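ABC transporter periplasmic substrate-binding protein (Desulfovibrio alaskensis, PDB 5MY5) binds tungstate selectively and probably delivers it, as a periplasmic substrate-binding protein, to an ABC transporter for uptake into the cell. Local coordinates at residues Phe107-Pro112 and Tyr189-Arg194; Asn135-Ser140 and Ala184-Tyr189. The protein carries 2 engineered substitutions. One frame throughout, in Å; residues are numbered along the deposited sequence.

Overall arrangement
Both contacts lie in one lobe of the PBP-type fold, with centres about 10 Å apart, and belong to the same mixed sheet. Strand 189-193 is common to them: in contact 1 it runs antiparallel to strand 100-112, and in contact 2 it pairs in parallel with strand 138-140. Along the chain the order is 107-112, 135-140, then 184-189 leading straight into 189-194, and Tyr189 serves both. Thr190 OG1 bonds to Val139 O, and Pro112 packs on the backbone of Gly187 and Gly188. The short strand 189-193, reached from helix 176-186 through Gly187 and Gly188, thus joins the parallel alpha/beta part of the lobe to its long antiparallel strand.

Contact 1 (Phe107-Pro112 and Tyr189-Arg194); sequences FVIIGP and YTMTDR
The carbonyl oxygen of Thr190 is gripped twice by the facing strand: Ile110 N donates a hydrogen bond to Thr190 O at 2.9 Å, and Ile109 CA makes a CA-H...O contact with the same atom at 3.3 Å. This is an antiparallel beta ladder inside the mixed sheet of a periplasmic binding protein fold, with Val108-Thr192 and Ile110-Thr190 as hydrogen-bonded pairs and Ile109-Met191 as a non-hydrogen-bonded pair. The reciprocal bonds between Val108 and Thr192 are equally short and nearly straight, whereas Thr190 N reaches Ile110 O with an N-H...O angle of 153°.

On the sheet face carrying Val108, Ile110, Thr190 and Thr192, the Val108 and Thr192 side chains, and those of Ile110 and Thr190, lie side by side and point the same way. The CG1 methylene of Ile110 sits between its own N and carbonyl carbon (chi1 72°), a position that brings it to 3.7 Å from Thr190 CG2. Each threonine turns its hydroxyl elsewhere: Thr190 OG1 to Val139 O, and Thr192 OG1 to the carbonyl of Asp193. Helix 176-186 covers these threonines.

The other face bears Ile109 and Met191. A bend at chi3 (75°) carries Met191 CE to 3.7 Å from Phe107 CD1, while SD lies obliquely 5.0 Å from the ring centroid, a Met-aromatic contact flanked by helix 146-155. Asp193 N-caps the helix that follows, its OD1 bonded to Thr196 OG1. Beyond it, Arg194 is anchored by salt bridges to Asp106 and Glu215, and Val108 CG1 rests over one face of its guanidinium, 3.5 Å from NH2.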
loop_
_atom_site.group_PDB
_atom_site.type_symbol
_atom_site.label_atom_id
_atom_site.label_comp_id
_atom_site.label_asym_id
_atom_site.label_seq_id
_atom_site.Cartn_x
_atom_site.Cartn_y
_atom_site.Cartn_z
ATOM N N PHE A 107 -2.957 2.834 5.615
ATOM C CA PHE A 107 -2.969 4.263 5.478
ATOM C C PHE A 107 -3.460 4.912 6.757
ATOM O O PHE A 107 -4.195 4.301 7.439
ATOM C CB PHE A 107 -3.884 4.681 4.278
ATOM C CG PHE A 107 -3.345 4.239 2.928
ATOM C CD1 PHE A 107 -2.487 5.000 2.259
ATOM C CD2 PHE A 107 -3.822 3.033 2.375
ATOM C CE1 PHE A 107 -1.982 4.558 0.980
ATOM C CE2 PHE A 107 -3.388 2.628 1.109
ATOM C CZ PHE A 107 -2.446 3.370 0.475
ATOM N N VAL A 108 -3.102 6.153 6.962
ATOM C CA VAL A 108 -3.511 6.951 8.169
ATOM C C VAL A 108 -3.878 8.360 7.762
ATOM O O VAL A 108 -3.399 8.888 6.731
ATOM C CB VAL A 108 -2.421 6.911 9.249
ATOM C CG1 VAL A 108 -2.139 5.452 9.759
ATOM C CG2 VAL A 108 -1.212 7.517 8.788
ATOM N N ILE A 109 -4.730 9.012 8.568
ATOM C CA ILE A 109 -4.925 10.466 8.400
ATOM C C ILE A 109 -4.140 11.184 9.467
ATOM O O ILE A 109 -4.252 10.800 10.658
ATOM C CB ILE A 109 -6.428 10.795 8.428
ATOM C CG1 ILE A 109 -7.122 10.014 7.268
ATOM C CG2 ILE A 109 -6.592 12.288 8.364
ATOM C CD1 ILE A 109 -8.580 10.055 7.415
ATOM N N ILE A 110 -3.403 12.180 9.079
ATOM C CA ILE A 110 -2.511 12.964 9.967
ATOM C C ILE A 110 -2.974 14.388 9.939
ATOM O O ILE A 110 -3.696 14.832 9.018
ATOM C CB ILE A 110 -1.048 12.807 9.652
ATOM C CG1 ILE A 110 -0.675 13.528 8.351
ATOM C CG2 ILE A 110 -0.719 11.348 9.603
ATOM C CD1 ILE A 110 0.744 13.452 7.921
ATOM N N GLY A 111 -2.615 15.128 10.991
ATOM C CA GLY A 111 -2.966 16.541 11.076
ATOM C C GLY A 111 -2.209 17.191 12.210
ATOM O O GLY A 111 -1.470 16.472 12.959
ATOM N N PRO A 112 -2.403 18.521 12.417
ATOM C CA PRO A 112 -1.758 19.142 13.519
ATOM C C PRO A 112 -2.060 18.482 14.849
ATOM O O PRO A 112 -3.172 18.024 15.121
ATOM C CB PRO A 112 -2.228 20.615 13.437
ATOM C CG PRO A 112 -2.679 20.784 12.051
ATOM C CD PRO A 112 -3.235 19.468 11.669
ATOM N N TYR A 189 -4.945 18.641 7.314
ATOM C CA TYR A 189 -5.041 17.204 7.415
ATOM C C TYR A 189 -4.610 16.580 6.089
ATOM O O TYR A 189 -4.824 17.159 5.047
ATOM C CB TYR A 189 -6.447 16.805 7.743
ATOM C CG TYR A 189 -6.871 17.262 9.149
ATOM C CD1 TYR A 189 -7.318 18.530 9.354
ATOM C CD2 TYR A 189 -6.760 16.419 10.202
ATOM C CE1 TYR A 189 -7.673 18.954 10.610
ATOM C CE2 TYR A 189 -7.185 16.833 11.481
ATOM C CZ TYR A 189 -7.535 18.123 11.658
ATOM O OH TYR A 189 -8.015 18.503 12.950
ATOM N N THR A 190 -4.141 15.334 6.117
ATOM C CA THR A 190 -3.842 14.636 4.836
ATOM C C THR A 190 -3.889 13.124 5.139
ATOM O O THR A 190 -3.624 12.663 6.263
ATOM C CB THR A 190 -2.539 15.108 4.214
ATOM O OG1 THR A 190 -2.469 14.583 2.870
ATOM C CG2 THR A 190 -1.336 14.638 4.924
ATOM N N MET A 191 -4.166 12.336 4.112
ATOM C CA MET A 191 -4.061 10.875 4.178
ATOM C C MET A 191 -2.685 10.502 3.573
ATOM O O MET A 191 -2.328 10.960 2.457
ATOM C CB MET A 191 -5.192 10.176 3.433
ATOM C CG MET A 191 -5.210 8.681 3.600
ATOM S SD MET A 191 -5.892 7.752 2.234
ATOM C CE MET A 191 -4.526 7.890 1.080
ATOM N N THR A 192 -1.983 9.620 4.311
ATOM C CA THR A 192 -0.655 9.096 3.878
ATOM C C THR A 192 -0.536 7.666 4.121
ATOM O O THR A 192 -1.213 7.114 4.953
ATOM C CB THR A 192 0.461 9.842 4.585
ATOM O OG1 THR A 192 1.759 9.412 4.116
ATOM C CG2 THR A 192 0.407 9.724 6.041
ATOM N N ASP A 193 0.317 6.980 3.313
ATOM C CA ASP A 193 0.673 5.610 3.746
ATOM C C ASP A 193 1.503 5.807 5.078
ATOM O O ASP A 193 2.202 6.773 5.218
ATOM C CB ASP A 193 1.526 4.888 2.668
ATOM C CG ASP A 193 2.752 5.656 2.359
ATOM O OD1 ASP A 193 2.771 6.802 1.834
ATOM O OD2 ASP A 193 3.813 5.109 2.711
ATOM N N ARG A 194 1.389 4.765 5.912
ATOM C CA ARG A 194 2.149 4.768 7.189
ATOM C C ARG A 194 3.623 4.807 6.979
ATOM O O ARG A 194 4.310 5.534 7.720
ATOM C CB ARG A 194 1.802 3.616 8.046
ATOM C CG ARG A 194 2.395 3.696 9.488
ATOM C CD ARG A 194 1.983 2.449 10.267
ATOM N NE ARG A 194 0.552 2.311 10.548
ATOM C CZ ARG A 194 -0.061 2.866 11.597
ATOM N NH1 ARG A 194 0.584 3.638 12.461
ATOM N NH2 ARG A 194 -1.373 2.654 11.751
#

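Contact 2 (Asn135-Ser140 and Ala184-Tyr189); sequences NAVFVS and AEKGGY. With NA (sodium ion), chain B.
With CG1 of Val137 trans to the backbone N (chi1 172°), that methyl lies 3.9 Å from Gly188 CA and also touches Lys186 CB, the two side chains crossing at about a right angle. The same kind of torsion in Phe138 (chi1 -176°) brings the ring beside Tyr189, where CD2 of Phe138 meets CB of Tyr189 at 4.0 Å and the carbonyl oxygen of Tyr189 stands above one face of the phenyl group, offset toward its rim.

Two backbone bonds hold the segments together, with Phe138 and Tyr189 forming a parallel bridge. Tyr189 N donates almost straight to Val137 O at 2.9 Å, and Tyr189 O in turn accepts from Val139 N. Val137 O also lies at the edge of the tyrosine ring, in its plane, 3.6 Å from CD1, while Ala136 CB packs obliquely against CE1. A water bridges the two segments next to these bonds: it accepts from Val137 N at 3.0 Å and donates to Gly187 O.

Both approaches follow a helix end closed by a Schellman motif, with Asn135 and Gly187 at positive phi. Asn135 turns outward and binds a sodium ion through OD1 at 2.4 Å, five waters completing six ligands. Inward, Phe138 packs on helix 124-133 and sets its ring edge-to-face with Trp155, whereas Val139 packs on helix 176-186. That helix connects strand 169-171 to strand 189-193, on the two sides of strand 138-140, so the pairing completes a beta-alpha-beta crossover, the parallel alpha/beta architecture characteristic of periplasmic binding protein lobes.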
loop_
_atom_site.group_PDB
_atom_site.type_symbol
_atom_site.label_atom_id
_atom_site.label_comp_id
_atom_site.label_asym_id
_atom_site.label_seq_id
_atom_site.Cartn_x
_atom_site.Cartn_y
_atom_site.Cartn_z
ATOM N N ASN A 135 -14.850 22.884 7.403
ATOM C CA ASN A 135 -14.017 23.483 6.338
ATOM C C ASN A 135 -12.545 23.481 6.658
ATOM O O ASN A 135 -11.784 24.410 6.355
ATOM C CB ASN A 135 -14.438 24.918 6.029
ATOM C CG ASN A 135 -15.812 25.019 5.343
ATOM O OD1 ASN A 135 -16.398 24.054 4.782
ATOM N ND2 ASN A 135 -16.229 26.228 5.215
ATOM N N ALA A 136 -12.086 22.446 7.367
ATOM C CA ALA A 136 -10.668 22.341 7.654
ATOM C C ALA A 136 -9.897 22.004 6.363
ATOM O O ALA A 136 -10.388 21.313 5.516
ATOM C CB ALA A 136 -10.370 21.287 8.747
ATOM N N VAL A 137 -8.665 22.453 6.330
ATOM C CA VAL A 137 -7.768 22.198 5.205
ATOM C C VAL A 137 -7.486 20.733 5.119
ATOM O O VAL A 137 -7.146 20.103 6.126
ATOM C CB VAL A 137 -6.451 22.941 5.280
ATOM C CG1 VAL A 137 -5.487 22.479 4.177
ATOM C CG2 VAL A 137 -6.680 24.451 5.135
ATOM N N PHE A 138 -7.651 20.188 3.944
ATOM C CA PHE A 138 -7.400 18.737 3.672
ATOM C C PHE A 138 -6.576 18.703 2.371
ATOM O O PHE A 138 -6.993 19.257 1.328
ATOM C CB PHE A 138 -8.645 17.914 3.484
ATOM C CG PHE A 138 -8.345 16.445 3.319
ATOM C CD1 PHE A 138 -7.978 15.952 2.057
ATOM C CD2 PHE A 138 -8.285 15.547 4.411
ATOM C CE1 PHE A 138 -7.634 14.631 1.872
ATOM C CE2 PHE A 138 -7.932 14.231 4.226
ATOM C CZ PHE A 138 -7.604 13.772 3.005
ATOM N N VAL A 139 -5.449 18.008 2.397
ATOM C CA VAL A 139 -4.531 17.990 1.292
ATOM C C VAL A 139 -4.503 16.629 0.603
ATOM O O VAL A 139 -4.188 15.604 1.180
ATOM C CB VAL A 139 -3.104 18.366 1.739
ATOM C CG1 VAL A 139 -2.258 18.555 0.561
ATOM C CG2 VAL A 139 -3.069 19.619 2.609
ATOM N N SER A 140 -4.925 16.631 -0.662
ATOM C CA SER A 140 -4.910 15.487 -1.582
ATOM C C SER A 140 -3.606 15.463 -2.421
ATOM O O SER A 140 -3.183 16.565 -2.884
ATOM C CB SER A 140 -6.134 15.595 -2.581
ATOM O OG SER A 140 -6.194 14.596 -3.521
ATOM N N ALA A 184 1.658 20.294 6.424
ATOM C CA ALA A 184 2.315 20.938 7.565
ATOM C C ALA A 184 2.333 22.455 7.466
ATOM O O ALA A 184 2.003 23.110 8.448
ATOM C CB ALA A 184 3.716 20.408 7.755
ATOM N N GLU A 185 2.640 23.005 6.285
ATOM C CA GLU A 185 2.714 24.429 6.082
ATOM C C GLU A 185 1.329 25.061 6.299
ATOM O O GLU A 185 1.232 26.205 6.847
ATOM C CB GLU A 185 3.334 24.752 4.733
ATOM C CG GLU A 185 3.628 26.237 4.490
ATOM C CD GLU A 185 2.452 27.029 3.949
ATOM O OE1 GLU A 185 1.648 26.479 3.156
ATOM O OE2 GLU A 185 2.356 28.238 4.292
ATOM N N LYS A 186 0.296 24.341 5.899
ATOM C CA LYS A 186 -1.077 24.882 5.891
ATOM C C LYS A 186 -1.788 24.605 7.172
ATOM O O LYS A 186 -2.874 25.113 7.382
ATOM C CB LYS A 186 -1.855 24.395 4.685
ATOM C CG LYS A 186 -1.362 25.019 3.407
ATOM C CD LYS A 186 -2.220 24.508 2.296
ATOM C CE LYS A 186 -1.860 25.063 0.940
ATOM N NZ LYS A 186 -2.158 26.512 0.933
ATOM N N GLY A 187 -1.179 23.886 8.116
ATOM C CA GLY A 187 -2.003 23.384 9.240
ATOM C C GLY A 187 -3.208 22.516 8.933
ATOM O O GLY A 187 -4.267 22.622 9.561
ATOM N N GLY A 188 -2.997 21.599 8.004
ATOM C CA GLY A 188 -4.009 20.810 7.371
ATOM C C GLY A 188 -3.913 19.362 7.693
ATOM O O GLY A 188 -2.951 18.942 8.376
ATOM N N TYR A 189 -4.945 18.641 7.314
ATOM C CA TYR A 189 -5.041 17.204 7.415
ATOM C C TYR A 189 -4.610 16.580 6.089
ATOM O O TYR A 189 -4.824 17.159 5.047
ATOM C CB TYR A 189 -6.447 16.805 7.743
ATOM C CG TYR A 189 -6.871 17.262 9.149
ATOM C CD1 TYR A 189 -7.318 18.530 9.354
ATOM C CD2 TYR A 189 -6.760 16.419 10.202
ATOM C CE1 TYR A 189 -7.673 18.954 10.610
ATOM C CE2 TYR A 189 -7.185 16.833 11.481
ATOM C CZ TYR A 189 -7.535 18.123 11.658
ATOM O OH TYR A 189 -8.015 18.503 12.950
HETATM NA NA NA B . -18.336 23.661 3.476
HETATM O O HOH W 1 -19.246 25.417 3.779
HETATM O O HOH W 2 -7.289 23.429 8.866
HETATM O O HOH W 3 -19.874 23.168 2.185
HETATM O O HOH W 4 -19.292 23.041 5.252
HETATM O O HOH W 5 -17.630 21.563 3.182
HETATM O O HOH W 6 -17.153 24.076 1.781
#